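Local coordinates for protein BamaA.19900.a (Balamuthia mandrillaris, PDB 6VZZ) that probably phosphorylates glucose at its 6-hydroxyl, as a glucokinase of the actin-like ATPase clan, and binds beta-D-glucopyranose, at residues A[145-148]-A[149-152]; A[231-234]-A[235-238]; A[130-133]-A[134-138]; A[21-24]-A[25-28]; A[342-345]-A[346-350]. All blocks are in the same frame, centred on the assembly; numbering follows the deposited sequence.

Contact 1: A[145-148]-A[149-152]; sequences NDLE and GTCY. With BGC (beta-D-glucopyranose), chain B.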
loop_
_atom_site.group_PDB
_atom_site.type_symbol
_atom_site.label_atom_id
_atom_site.label_comp_id
_atom_site.label_asym_id
_atom_site.label_seq_id
_atom_site.Cartn_x
_atom_site.Cartn_y
_atom_site.Cartn_z
ATOM N N ASN A 145 8.689 1.435 -14.041
ATOM C CA ASN A 145 9.415 1.941 -12.886
ATOM C C ASN A 145 10.560 0.985 -12.552
ATOM O O ASN A 145 10.510 -0.208 -12.869
ATOM C CB ASN A 145 8.449 2.116 -11.707
ATOM C CG ASN A 145 9.146 2.451 -10.403
ATOM O OD1 ASN A 145 9.565 1.552 -9.668
ATOM N ND2 ASN A 145 9.248 3.743 -10.093
ATOM N N ASP A 146 11.616 1.527 -11.937
ATOM C CA ASP A 146 12.797 0.712 -11.665
ATOM C C ASP A 146 12.487 -0.426 -10.692
ATOM O O ASP A 146 12.905 -1.569 -10.919
ATOM C CB ASP A 146 13.954 1.578 -11.159
ATOM C CG ASP A 146 13.609 2.384 -9.910
ATOM O OD1 ASP A 146 12.407 2.597 -9.621
ATOM O OD2 ASP A 146 14.557 2.830 -9.218
ATOM N N LEU A 147 11.743 -0.153 -9.614
ATOM C CA LEU A 147 11.386 -1.243 -8.705
ATOM C C LEU A 147 10.391 -2.200 -9.345
ATOM O O LEU A 147 10.419 -3.405 -9.064
ATOM C CB LEU A 147 10.829 -0.699 -7.391
ATOM C CG LEU A 147 11.835 -0.658 -6.237
ATOM C CD1 LEU A 147 12.164 -2.060 -5.766
ATOM C CD2 LEU A 147 13.098 0.066 -6.657
ATOM N N GLU A 148 9.503 -1.681 -10.193
ATOM C CA GLU A 148 8.692 -2.555 -11.027
ATOM C C GLU A 148 9.580 -3.475 -11.863
ATOM O O GLU A 148 9.284 -4.666 -12.021
ATOM C CB GLU A 148 7.774 -1.698 -11.901
ATOM C CG GLU A 148 6.999 -2.444 -12.972
ATOM C CD GLU A 148 6.034 -1.537 -13.726
ATOM O OE1 GLU A 148 6.164 -0.292 -13.622
ATOM O OE2 GLU A 148 5.138 -2.072 -14.423
ATOM N N GLY A 149 10.694 -2.949 -12.379
ATOM C CA GLY A 149 11.641 -3.802 -13.080
ATOM C C GLY A 149 12.301 -4.824 -12.169
ATOM O O GLY A 149 12.535 -5.971 -12.572
ATOM N N THR A 150 12.618 -4.423 -10.934
ATOM C CA THR A 150 13.184 -5.360 -9.967
ATOM C C THR A 150 12.262 -6.553 -9.769
ATOM O O THR A 150 12.706 -7.709 -9.774
ATOM C CB THR A 150 13.427 -4.659 -8.627
ATOM O OG1 THR A 150 14.328 -3.557 -8.805
ATOM C CG2 THR A 150 14.005 -5.630 -7.615
ATOM N N CYS A 151 10.965 -6.289 -9.610
ATOM C CA CYS A 151 10.027 -7.378 -9.379
ATOM C C CYS A 151 10.001 -8.353 -10.552
ATOM O O CYS A 151 10.004 -9.576 -10.344
ATOM C CB CYS A 151 8.641 -6.815 -9.090
ATOM S SG CYS A 151 8.623 -5.868 -7.552
ATOM N N TYR A 152 9.991 -7.846 -11.790
ATOM C CA TYR A 152 10.017 -8.761 -12.926
ATOM C C TYR A 152 11.299 -9.579 -12.930
ATOM O O TYR A 152 11.284 -10.774 -13.255
ATOM C CB TYR A 152 9.857 -7.998 -14.239
ATOM C CG TYR A 152 8.452 -7.514 -14.476
ATOM C CD1 TYR A 152 7.419 -8.419 -14.720
ATOM C CD2 TYR A 152 8.150 -6.160 -14.453
ATOM C CE1 TYR A 152 6.123 -7.982 -14.942
ATOM C CE2 TYR A 152 6.857 -5.713 -14.659
ATOM C CZ TYR A 152 5.852 -6.626 -14.907
ATOM O OH TYR A 152 4.571 -6.183 -15.118
HETATM C C2 BGC B . 11.253 7.353 -6.911
HETATM C C3 BGC B . 10.796 5.941 -7.239
HETATM C C4 BGC B . 12.003 5.022 -7.382
HETATM C C5 BGC B . 12.865 5.119 -6.128
HETATM C C6 BGC B . 14.118 4.278 -6.176
HETATM C C1 BGC B . 12.134 7.312 -5.672
HETATM O O1 BGC B . 12.510 8.582 -5.279
HETATM O O2 BGC B . 10.127 8.195 -6.694
HETATM O O3 BGC B . 10.012 5.933 -8.424
HETATM O O4 BGC B . 11.575 3.676 -7.530
HETATM O O5 BGC B . 13.263 6.484 -5.939
HETATM O O6 BGC B . 14.818 4.456 -7.390
#
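Asn-145 O takes the amide N-H of Gly-149 at 2.8 Å, closing the first turn of helix 146-159, whose start is a capping box made by Asn-145 and Glu-148. The side chain of Asn-145 supplies one half of the box: OD1 accepts from Glu-148 N at 3.3 Å, in the carbonyl plane and on a lone pair, and weakly from Leu-147 N. Glu-148 returns the favour. Its chain is extended, with CG anti to the backbone N (chi1 172°), and this carries OE1 back to the N-H of Asn-145 at 3.1 Å, a nearly straight bond that meets the carboxylate from above its plane. Further backbone bonds, Thr-150 N to Asp-146 O and Cys-151 N to Leu-147 O, continue the helix, and Thr-150 OG1 is bonded to Asn-381.

The sugar is held by the same N-terminus. The capping bonds to OD1 leave the other branch of the amide, ND2, facing glucose: it donates to BGC O3 at 2.9 Å, weakly to O4, and also to Gly-103 O. Asp-146 grips two hydroxyls with its two carboxylate oxygens, O4 donating to OD1 and O6 to OD2. Glu-218, Glu-258, His-221 and Thr-115 bind the sugar as well.

Apolar contacts lie behind the cap. Leu-147 and Cys-151 pack on strands 186-191 and 195-201. Glu-148 and Tyr-152 run side by side, carboxylate and ring planes 28° apart, with Glu-148 CG resting 3.7 Å from Tyr-152 CE2.

Contact 2: A[231-234]-A[235-238]; sequences NAAY and AEET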
loop_
_atom_site.group_PDB
_atom_site.type_symbol
_atom_site.label_atom_id
_atom_site.label_comp_id
_atom_site.label_asym_id
_atom_site.label_seq_id
_atom_site.Cartn_x
_atom_site.Cartn_y
_atom_site.Cartn_z
ATOM N N ASN A 231 9.543 5.200 24.314
ATOM C CA ASN A 231 10.749 4.645 23.711
ATOM C C ASN A 231 11.957 5.503 24.079
ATOM O O ASN A 231 11.867 6.731 24.140
ATOM C CB ASN A 231 10.569 4.582 22.191
ATOM C CG ASN A 231 11.622 3.741 21.497
ATOM O OD1 ASN A 231 12.790 4.113 21.430
ATOM N ND2 ASN A 231 11.199 2.618 20.936
ATOM N N ALA A 232 13.096 4.854 24.330
ATOM C CA ALA A 232 14.284 5.602 24.730
ATOM C C ALA A 232 14.805 6.504 23.623
ATOM O O ALA A 232 15.589 7.419 23.900
ATOM C CB ALA A 232 15.397 4.650 25.159
ATOM N N ALA A 233 14.403 6.262 22.377
ATOM C CA ALA A 233 14.854 7.060 21.249
ATOM C C ALA A 233 13.885 8.185 20.900
ATOM O O ALA A 233 14.074 8.854 19.879
ATOM C CB ALA A 233 15.078 6.160 20.028
ATOM N N TYR A 234 12.866 8.417 21.729
ATOM C CA TYR A 234 11.784 9.321 21.353
ATOM C C TYR A 234 12.261 10.769 21.281
ATOM O O TYR A 234 11.956 11.487 20.319
ATOM C CB TYR A 234 10.628 9.172 22.340
ATOM C CG TYR A 234 9.448 10.091 22.086
ATOM C CD1 TYR A 234 8.659 9.941 20.951
ATOM C CD2 TYR A 234 9.108 11.096 22.993
ATOM C CE1 TYR A 234 7.573 10.760 20.722
ATOM C CE2 TYR A 234 8.015 11.926 22.767
ATOM C CZ TYR A 234 7.253 11.742 21.621
ATOM O OH TYR A 234 6.163 12.543 21.366
ATOM N N ALA A 235 13.009 11.217 22.290
ATOM C CA ALA A 235 13.491 12.595 22.299
ATOM C C ALA A 235 14.470 12.849 21.161
ATOM O O ALA A 235 14.412 13.901 20.509
ATOM C CB ALA A 235 14.141 12.915 23.641
ATOM N N GLU A 236 15.379 11.904 20.907
ATOM C CA GLU A 236 16.403 12.136 19.896
ATOM C C GLU A 236 15.850 11.976 18.486
ATOM O O GLU A 236 16.306 12.673 17.570
ATOM C CB GLU A 236 17.607 11.209 20.115
ATOM C CG GLU A 236 17.413 9.760 19.680
ATOM C CD GLU A 236 18.737 9.017 19.454
ATOM O OE1 GLU A 236 19.814 9.548 19.838
ATOM O OE2 GLU A 236 18.690 7.899 18.883
ATOM N N GLU A 237 14.873 11.083 18.286
ATOM C CA GLU A 237 14.241 10.982 16.973
ATOM C C GLU A 237 13.500 12.263 16.636
ATOM O O GLU A 237 13.527 12.724 15.490
ATOM C CB GLU A 237 13.282 9.793 16.922
ATOM C CG GLU A 237 13.947 8.456 16.690
ATOM C CD GLU A 237 12.951 7.392 16.275
ATOM O OE1 GLU A 237 13.295 6.191 16.334
ATOM O OE2 GLU A 237 11.818 7.762 15.890
ATOM N N THR A 238 12.836 12.854 17.628
ATOM C CA THR A 238 12.157 14.127 17.414
ATOM C C THR A 238 13.137 15.208 16.976
ATOM O O THR A 238 12.829 16.003 16.080
ATOM C CB THR A 238 11.421 14.544 18.689
ATOM O OG1 THR A 238 10.531 13.487 19.080
ATOM C CG2 THR A 238 10.624 15.805 18.447
HETATM O O HOH W 1 16.218 10.124 22.903
#
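Tyr-234 O is gripped twice by Thr-238, one turn further along helix 234-249: the hydroxyl OG1 donates to it at 2.8 Å and the amide N at 3.1 Å, the two donors reaching it from opposite faces of the carbonyl plane. Thr-238 can do this because OG1 lies beside its own backbone N and anti to the carbonyl carbon (chi1 -55°), which folds the hydroxyl back along the helix. That same oxygen stands 4.3 Å above the centre of the Tyr-234 ring, over one face, while its proton goes to the carbonyl.

Next to this pair, O of Ala-233, the N-cap residue, accepts from Glu-237 N at 2.9 Å, and CB and CG of Glu-237 lie against the same carbonyl oxygen. A water bridges Ala-232 O, to which it donates, and Glu-236 N, from which it accepts at 2.8 Å, so an amide of the first turn has a partner.

What positions the entry is the turn ahead of it. Asn-231 to Tyr-234 form a type I beta turn, reinforced by an Asx turn in which Asn-231 OD1 accepts from Ala-233 N at 2.8 Å, in plane on a lone pair. Further out, Tyr-234 OH bonds Glu-242 of the second subunit, and Tyr-234 packs on Thr-238 of that subunit, so this helix start belongs to the dimer interface.

Glu-236 pairs with Lys-307, and Glu-237 with Arg-318 and Lys-314; with the helix N-terminus close by as well, both carboxylates are probably stabilised in their charged form.

Contact 3: A[130-133]-A[134-138]; sequences ELPS and FLFPP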
loop_
_atom_site.group_PDB
_atom_site.type_symbol
_atom_site.label_atom_id
_atom_site.label_comp_id
_atom_site.label_asym_id
_atom_site.label_seq_id
_atom_site.Cartn_x
_atom_site.Cartn_y
_atom_site.Cartn_z
ATOM N N GLU A 130 11.949 10.881 -27.913
ATOM C CA GLU A 130 13.262 11.510 -27.929
ATOM C C GLU A 130 14.396 10.509 -28.046
ATOM O O GLU A 130 15.551 10.919 -28.211
ATOM C CB GLU A 130 13.478 12.334 -26.655
ATOM C CG GLU A 130 12.555 13.518 -26.478
ATOM C CD GLU A 130 12.838 14.260 -25.180
ATOM O OE1 GLU A 130 13.319 15.417 -25.249
ATOM O OE2 GLU A 130 12.598 13.678 -24.088
ATOM N N LEU A 131 14.104 9.242 -27.942
ATOM C CA LEU A 131 15.028 8.124 -27.931
ATOM C C LEU A 131 15.400 7.731 -29.353
ATOM O O LEU A 131 14.561 7.787 -30.258
ATOM C CB LEU A 131 14.400 6.933 -27.222
ATOM C CG LEU A 131 14.011 7.189 -25.768
ATOM C CD1 LEU A 131 13.242 6.003 -25.203
ATOM C CD2 LEU A 131 15.247 7.470 -24.938
ATOM N N PRO A 132 16.649 7.319 -29.568
ATOM C CA PRO A 132 17.064 6.898 -30.918
ATOM C C PRO A 132 16.344 5.623 -31.355
ATOM O O PRO A 132 16.307 4.627 -30.631
ATOM C CB PRO A 132 18.576 6.683 -30.778
ATOM C CG PRO A 132 18.799 6.428 -29.318
ATOM C CD PRO A 132 17.725 7.176 -28.570
ATOM N N SER A 133 15.772 5.669 -32.561
ATOM C CA SER A 133 15.033 4.535 -33.113
ATOM C C SER A 133 15.841 3.240 -33.128
ATOM O O SER A 133 15.268 2.161 -32.947
ATOM C CB SER A 133 14.579 4.865 -34.529
ATOM O OG SER A 133 13.508 5.784 -34.499
ATOM N N PHE A 134 17.154 3.314 -33.364
ATOM C CA PHE A 134 17.940 2.091 -33.491
ATOM C C PHE A 134 17.805 1.206 -32.253
ATOM O O PHE A 134 17.574 -0.002 -32.367
ATOM C CB PHE A 134 19.405 2.420 -33.759
ATOM C CG PHE A 134 20.261 1.205 -33.945
ATOM C CD1 PHE A 134 20.395 0.624 -35.191
ATOM C CD2 PHE A 134 20.910 0.623 -32.867
ATOM C CE1 PHE A 134 21.162 -0.502 -35.362
ATOM C CE2 PHE A 134 21.673 -0.503 -33.036
ATOM C CZ PHE A 134 21.802 -1.067 -34.288
ATOM N N LEU A 135 17.950 1.781 -31.061
ATOM C CA LEU A 135 17.854 0.976 -29.851
ATOM C C LEU A 135 16.455 0.954 -29.272
ATOM O O LEU A 135 16.162 0.091 -28.437
ATOM C CB LEU A 135 18.813 1.481 -28.765
ATOM C CG LEU A 135 20.316 1.332 -28.979
ATOM C CD1 LEU A 135 21.063 1.737 -27.720
ATOM C CD2 LEU A 135 20.672 -0.086 -29.377
ATOM N N PHE A 136 15.592 1.873 -29.683
ATOM C CA PHE A 136 14.282 2.057 -29.061
ATOM C C PHE A 136 13.234 2.106 -30.160
ATOM O O PHE A 136 12.759 3.186 -30.530
ATOM C CB PHE A 136 14.270 3.312 -28.188
ATOM C CG PHE A 136 15.360 3.321 -27.159
ATOM C CD1 PHE A 136 15.218 2.617 -25.967
ATOM C CD2 PHE A 136 16.549 3.999 -27.396
ATOM C CE1 PHE A 136 16.236 2.603 -25.022
ATOM C CE2 PHE A 136 17.566 3.992 -26.451
ATOM C CZ PHE A 136 17.412 3.293 -25.268
ATOM N N PRO A 137 12.848 0.949 -30.698
ATOM C CA PRO A 137 11.844 0.913 -31.772
ATOM C C PRO A 137 10.568 1.604 -31.336
ATOM O O PRO A 137 10.037 1.311 -30.252
ATOM C CB PRO A 137 11.619 -0.588 -31.999
ATOM C CG PRO A 137 12.076 -1.239 -30.724
ATOM C CD PRO A 137 13.199 -0.400 -30.218
ATOM N N PRO A 138 10.063 2.542 -32.143
ATOM C CA PRO A 138 8.953 3.404 -31.691
ATOM C C PRO A 138 7.717 2.666 -31.199
ATOM O O PRO A 138 7.101 3.088 -30.209
ATOM C CB PRO A 138 8.659 4.237 -32.943
ATOM C CG PRO A 138 9.989 4.379 -33.586
ATOM C CD PRO A 138 10.671 3.045 -33.385
#
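In the loop that joins strands 125-127 and 141-145, Pro-132 and Phe-136 close an alpha turn, N-H of residue i+4 to C=O of residue i. Pro-132 O accepts Phe-136 N at 3.0 Å, in the carbonyl plane, and takes a weaker bond from Leu-135 N; Ser-133 O adds another weak one from Phe-136 N. The turn brings the Phe-136 ring back to where it began. With CG beside its own backbone N (chi1 -55°), the ring leans against Leu-131 and Pro-132 together.

Leu-131 comes over one face: its CD1 makes a CH-pi contact 4.3 Å from the ring centroid and 25° off the normal, while CB touches CD2 of Phe-136 at 3.6 Å. Pro-132 comes at the rim instead. Its ring lies alongside, pointing the same way, with CG at the edge and in the plane of the aromatic ring. Pro-132 CD lies 3.6 Å from Phe-136 CD2.

Around this cluster, Phe-79 of helix 72-90 meets Phe-136 edge-to-face and also touches Leu-131. Phe-136 packs on Val-39 and Val-41 of strand 37-43 and on Ala-97 and Leu-99 of strand 96-101, while Phe-134 reaches Tyr-37, Ser-83 and Arg-87, so the loop's apolar side chains fill in between the five-stranded sheet and helix 72-90.

Contact 4: A[21-24]-A[25-28]; sequences TLKQ and WRVA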
loop_
_atom_site.group_PDB
_atom_site.type_symbol
_atom_site.label_atom_id
_atom_site.label_comp_id
_atom_site.label_asym_id
_atom_site.label_seq_id
_atom_site.Cartn_x
_atom_site.Cartn_y
_atom_site.Cartn_z
ATOM N N THR A 21 32.210 -9.298 -28.204
ATOM C CA THR A 21 30.954 -10.039 -28.088
ATOM C C THR A 21 29.992 -9.695 -29.220
ATOM O O THR A 21 29.374 -10.587 -29.817
ATOM C CB THR A 21 30.299 -9.768 -26.732
ATOM O OG1 THR A 21 31.146 -10.262 -25.689
ATOM C CG2 THR A 21 28.954 -10.465 -26.641
ATOM N N LEU A 22 29.839 -8.404 -29.527
ATOM C CA LEU A 22 28.909 -8.017 -30.584
ATOM C C LEU A 22 29.365 -8.523 -31.948
ATOM O O LEU A 22 28.531 -8.757 -32.829
ATOM C CB LEU A 22 28.736 -6.501 -30.599
ATOM C CG LEU A 22 28.178 -5.967 -29.280
ATOM C CD1 LEU A 22 28.197 -4.454 -29.255
ATOM C CD2 LEU A 22 26.771 -6.503 -29.045
ATOM N N LYS A 23 30.676 -8.703 -32.148
ATOM C CA LYS A 23 31.136 -9.317 -33.391
ATOM C C LYS A 23 30.656 -10.757 -33.488
ATOM O O LYS A 23 30.249 -11.210 -34.563
ATOM C CB LYS A 23 32.660 -9.259 -33.502
ATOM C CG LYS A 23 33.245 -7.854 -33.569
ATOM C CD LYS A 23 34.729 -7.877 -33.938
ATOM C CE LYS A 23 35.386 -6.533 -33.639
ATOM N NZ LYS A 23 36.614 -6.337 -34.449
ATOM N N GLN A 24 30.680 -11.489 -32.372
ATOM C CA GLN A 24 30.174 -12.857 -32.386
ATOM C C GLN A 24 28.671 -12.888 -32.652
ATOM O O GLN A 24 28.177 -13.780 -33.348
ATOM C CB GLN A 24 30.505 -13.557 -31.063
ATOM C CG GLN A 24 31.996 -13.862 -30.845
ATOM C CD GLN A 24 32.299 -14.441 -29.459
ATOM O OE1 GLN A 24 31.843 -13.924 -28.431
ATOM N NE2 GLN A 24 33.075 -15.520 -29.431
ATOM N N TRP A 25 27.932 -11.908 -32.126
ATOM C CA TRP A 25 26.477 -11.916 -32.254
ATOM C C TRP A 25 26.029 -11.744 -33.698
ATOM O O TRP A 25 25.099 -12.424 -34.151
ATOM C CB TRP A 25 25.868 -10.805 -31.400
ATOM C CG TRP A 25 25.718 -11.147 -29.960
ATOM C CD1 TRP A 25 26.277 -12.205 -29.302
ATOM C CD2 TRP A 25 24.943 -10.433 -28.993
ATOM N NE1 TRP A 25 25.901 -12.190 -27.980
ATOM C CE2 TRP A 25 25.085 -11.112 -27.761
ATOM C CE3 TRP A 25 24.147 -9.283 -29.045
ATOM C CZ2 TRP A 25 24.461 -10.680 -26.591
ATOM C CZ3 TRP A 25 23.527 -8.854 -27.885
ATOM C CH2 TRP A 25 23.687 -9.553 -26.672
ATOM N N ARG A 26 26.672 -10.835 -34.433
ATOM C CA ARG A 26 26.131 -10.362 -35.699
ATOM C C ARG A 26 26.259 -11.365 -36.842
ATOM O O ARG A 26 25.658 -11.137 -37.899
ATOM C CB ARG A 26 26.814 -9.059 -36.083
ATOM C CG ARG A 26 28.271 -9.219 -36.411
ATOM C CD ARG A 26 28.913 -7.873 -36.505
ATOM N NE ARG A 26 30.262 -7.929 -37.038
ATOM C CZ ARG A 26 31.191 -7.017 -36.780
ATOM N NH1 ARG A 26 30.901 -5.998 -35.981
ATOM N NH2 ARG A 26 32.405 -7.135 -37.311
ATOM N N VAL A 27 27.017 -12.457 -36.679
ATOM C CA VAL A 27 27.037 -13.471 -37.732
ATOM C C VAL A 27 25.644 -14.047 -37.932
ATOM O O VAL A 27 25.299 -14.490 -39.035
ATOM C CB VAL A 27 28.060 -14.588 -37.426
ATOM C CG1 VAL A 27 29.485 -14.028 -37.383
ATOM C CG2 VAL A 27 27.699 -15.310 -36.125
ATOM N N ALA A 28 24.817 -14.039 -36.884
ATOM C CA ALA A 28 23.482 -14.614 -36.963
ATOM C C ALA A 28 22.525 -13.778 -37.802
ATOM O O ALA A 28 21.440 -14.267 -38.137
ATOM C CB ALA A 28 22.913 -14.797 -35.557
#
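Trp-25 N donates to Thr-21 O at 3.0 Å and Arg-26 N to Leu-22 O at 3.2 Å, the last i-to-i+4 bonds of this stretch before the chain moves on towards strand 37-43. Two side-chain bonds lead away from the pair of segments: Arg-26 NH1 donates to Leu-89 O at the end of helix 72-90, and Thr-21 OG1 is bonded to Glu-17 O one turn back.

Helix 16-25 packs on strands 47-54 and 62-68 and on the end of helix 72-90, and Trp-25 and Leu-22 are its two buried side chains here. Thr-21 and Trp-25 point the same way. Because CG2 of Thr-21 is anti to the backbone N, it is the methyl that covers the indole, 4.1 Å from the centroid of the five-membered ring in a CH-pi contact. Leu-22 CD2 meets the six-membered part, 3.8 Å from Trp-25 CE3.

On another flank, Lys-23 and Arg-26 run side by side, CG of Lys-23 lying 3.6 Å above the guanidinium plane. The like charges stay apart, Lys-23 NZ and Arg-26 NH2 being 5.2 Å from each other. On the buried side, Trp-25 packs on Leu-52 and Arg-54 of strand 47-54, and Leu-22 on Leu-52, Leu-62, Leu-89 and Leu-90.

Contact 5: A[342-345]-A[346-350]; sequences NNLF and LEQNL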
loop_
_atom_site.group_PDB
_atom_site.type_symbol
_atom_site.label_atom_id
_atom_site.label_comp_id
_atom_site.label_asym_id
_atom_site.label_seq_id
_atom_site.Cartn_x
_atom_site.Cartn_y
_atom_site.Cartn_z
ATOM N N ASN A 342 25.790 -3.626 2.509
ATOM C CA ASN A 342 25.270 -3.250 3.817
ATOM C C ASN A 342 24.722 -4.421 4.617
ATOM O O ASN A 342 24.223 -4.206 5.726
ATOM C CB ASN A 342 24.178 -2.182 3.674
ATOM C CG ASN A 342 24.732 -0.841 3.249
ATOM O OD1 ASN A 342 25.936 -0.610 3.310
ATOM N ND2 ASN A 342 23.853 0.059 2.829
ATOM N N ASN A 343 24.792 -5.650 4.098
ATOM C CA ASN A 343 24.264 -6.786 4.849
ATOM C C ASN A 343 25.099 -7.085 6.085
ATOM O O ASN A 343 24.561 -7.568 7.085
ATOM C CB ASN A 343 24.193 -8.031 3.969
ATOM C CG ASN A 343 23.152 -7.918 2.890
ATOM O OD1 ASN A 343 22.070 -7.363 3.102
ATOM N ND2 ASN A 343 23.473 -8.439 1.712
ATOM N N LEU A 344 26.409 -6.825 6.034
ATOM C CA LEU A 344 27.239 -7.038 7.213
ATOM C C LEU A 344 26.799 -6.125 8.344
ATOM O O LEU A 344 26.610 -6.576 9.480
ATOM C CB LEU A 344 28.710 -6.817 6.882
ATOM C CG LEU A 344 29.645 -6.756 8.093
ATOM C CD1 LEU A 344 29.773 -8.107 8.792
ATOM C CD2 LEU A 344 31.016 -6.211 7.703
ATOM N N PHE A 345 26.610 -4.833 8.047
ATOM C CA PHE A 345 26.100 -3.925 9.070
ATOM C C PHE A 345 24.783 -4.433 9.630
ATOM O O PHE A 345 24.549 -4.378 10.843
ATOM C CB PHE A 345 25.912 -2.514 8.515
ATOM C CG PHE A 345 25.314 -1.566 9.511
ATOM C CD1 PHE A 345 26.126 -0.861 10.389
ATOM C CD2 PHE A 345 23.938 -1.408 9.605
ATOM C CE1 PHE A 345 25.579 -0.003 11.333
ATOM C CE2 PHE A 345 23.385 -0.553 10.554
ATOM C CZ PHE A 345 24.207 0.148 11.417
ATOM N N LEU A 346 23.922 -4.944 8.753
ATOM C CA LEU A 346 22.612 -5.429 9.161
ATOM C C LEU A 346 22.730 -6.579 10.164
ATOM O O LEU A 346 22.016 -6.612 11.175
ATOM C CB LEU A 346 21.855 -5.846 7.907
ATOM C CG LEU A 346 20.347 -5.769 7.771
ATOM C CD1 LEU A 346 19.984 -5.942 6.301
ATOM C CD2 LEU A 346 19.710 -6.865 8.610
ATOM N N GLU A 347 23.650 -7.513 9.921
ATOM C CA GLU A 347 23.831 -8.629 10.846
ATOM C C GLU A 347 24.533 -8.209 12.133
ATOM O O GLU A 347 24.276 -8.798 13.192
ATOM C CB GLU A 347 24.607 -9.759 10.171
ATOM C CG GLU A 347 23.777 -10.552 9.171
ATOM C CD GLU A 347 22.709 -11.410 9.837
ATOM O OE1 GLU A 347 22.696 -11.506 11.081
ATOM O OE2 GLU A 347 21.881 -11.997 9.111
ATOM N N GLN A 348 25.423 -7.214 12.075
ATOM C CA GLN A 348 26.047 -6.752 13.312
ATOM C C GLN A 348 25.034 -6.103 14.241
ATOM O O GLN A 348 25.235 -6.089 15.459
ATOM C CB GLN A 348 27.169 -5.760 13.028
ATOM C CG GLN A 348 28.308 -6.293 12.209
ATOM C CD GLN A 348 29.245 -5.186 11.762
ATOM O OE1 GLN A 348 28.822 -4.048 11.513
ATOM N NE2 GLN A 348 30.529 -5.506 11.671
ATOM N N ASN A 349 23.944 -5.571 13.697
ATOM C CA ASN A 349 22.965 -4.816 14.468
ATOM C C ASN A 349 21.582 -5.446 14.377
ATOM O O ASN A 349 20.563 -4.753 14.346
ATOM C CB ASN A 349 22.944 -3.365 14.007
ATOM C CG ASN A 349 24.280 -2.682 14.223
ATOM O OD1 ASN A 349 24.586 -2.241 15.330
ATOM N ND2 ASN A 349 25.094 -2.621 13.177
ATOM N N LEU A 350 21.539 -6.780 14.375
ATOM C CA LEU A 350 20.299 -7.493 14.100
ATOM C C LEU A 350 19.241 -7.217 15.164
ATOM O O LEU A 350 18.082 -6.943 14.832
ATOM C CB LEU A 350 20.579 -8.990 13.994
ATOM C CG LEU A 350 19.412 -9.845 13.505
ATOM C CD1 LEU A 350 19.148 -9.601 12.026
ATOM C CD2 LEU A 350 19.691 -11.310 13.784
#
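Asn-349 folds back over Phe-345 at the end of helix 343-348, and its side chain can be followed outward atom by atom. Asn-349 CB lies 3.7 Å from Phe-345 O. CG sits beside the backbone N (chi1 -62°), which directs the amide back towards the preceding turn; Asn-349 CG comes to 4.0 Å from Phe-345 CZ. At the tip the branches part. ND2 donates to Phe-345 O at 3.0 Å with a fairly straight N-H (157°), the carbonyl oxygen close to the amide plane, and the same nitrogen stands 3.2 Å above one face of the Phe-345 ring, offset toward its rim. Amide and ring planes are 36° apart, so this is no flat stack. OD1 turns to His-306 NE2.

The bond from ND2 does work the backbone no longer does well: Asn-349 is the first residue to leave helical geometry, and its own N reaches Phe-345 O only weakly. Before it, Leu-346, Glu-347 and Gln-348 donate normally to Asn-342, Asn-343 and Leu-344. Gln-348 also lays its amide across Leu-344, NE2 3.9 Å from CG, while NE2 is bonded to Thr-297 O.

Asn-349 is also the residue just before helix 350-357, at its N-cap position. Phe-345 packs on Met-309 and Asn-349 on Met-310 of helix 303-327, whereas Leu-346 rests on Leu-170 of strand 167-171 and Asn-343 bonds Thr-373 of strand 370-374.

Contacts 1 and 3 are buried, contacts 4 and 5 partly so, and contact 2 lies at the surface, where it meets the second subunit. Contacts 1 and 2 are both helix starts, but the first shares its polar groups between the capping box and glucose, the second between a dimer partner and salt bridges. Contacts 4 and 5 are helix ends: one relies on an indole under a methyl, the other on an amide that binds a carbonyl. Contact 3, the loop case, is mostly apolar. Contacts 3 and 4 both lean on helix 72-90, their nearest atoms about 9 Å apart, and contact 2 lies opposite both across the chain's centre; contacts 2 and 5 both touch helix 303-327.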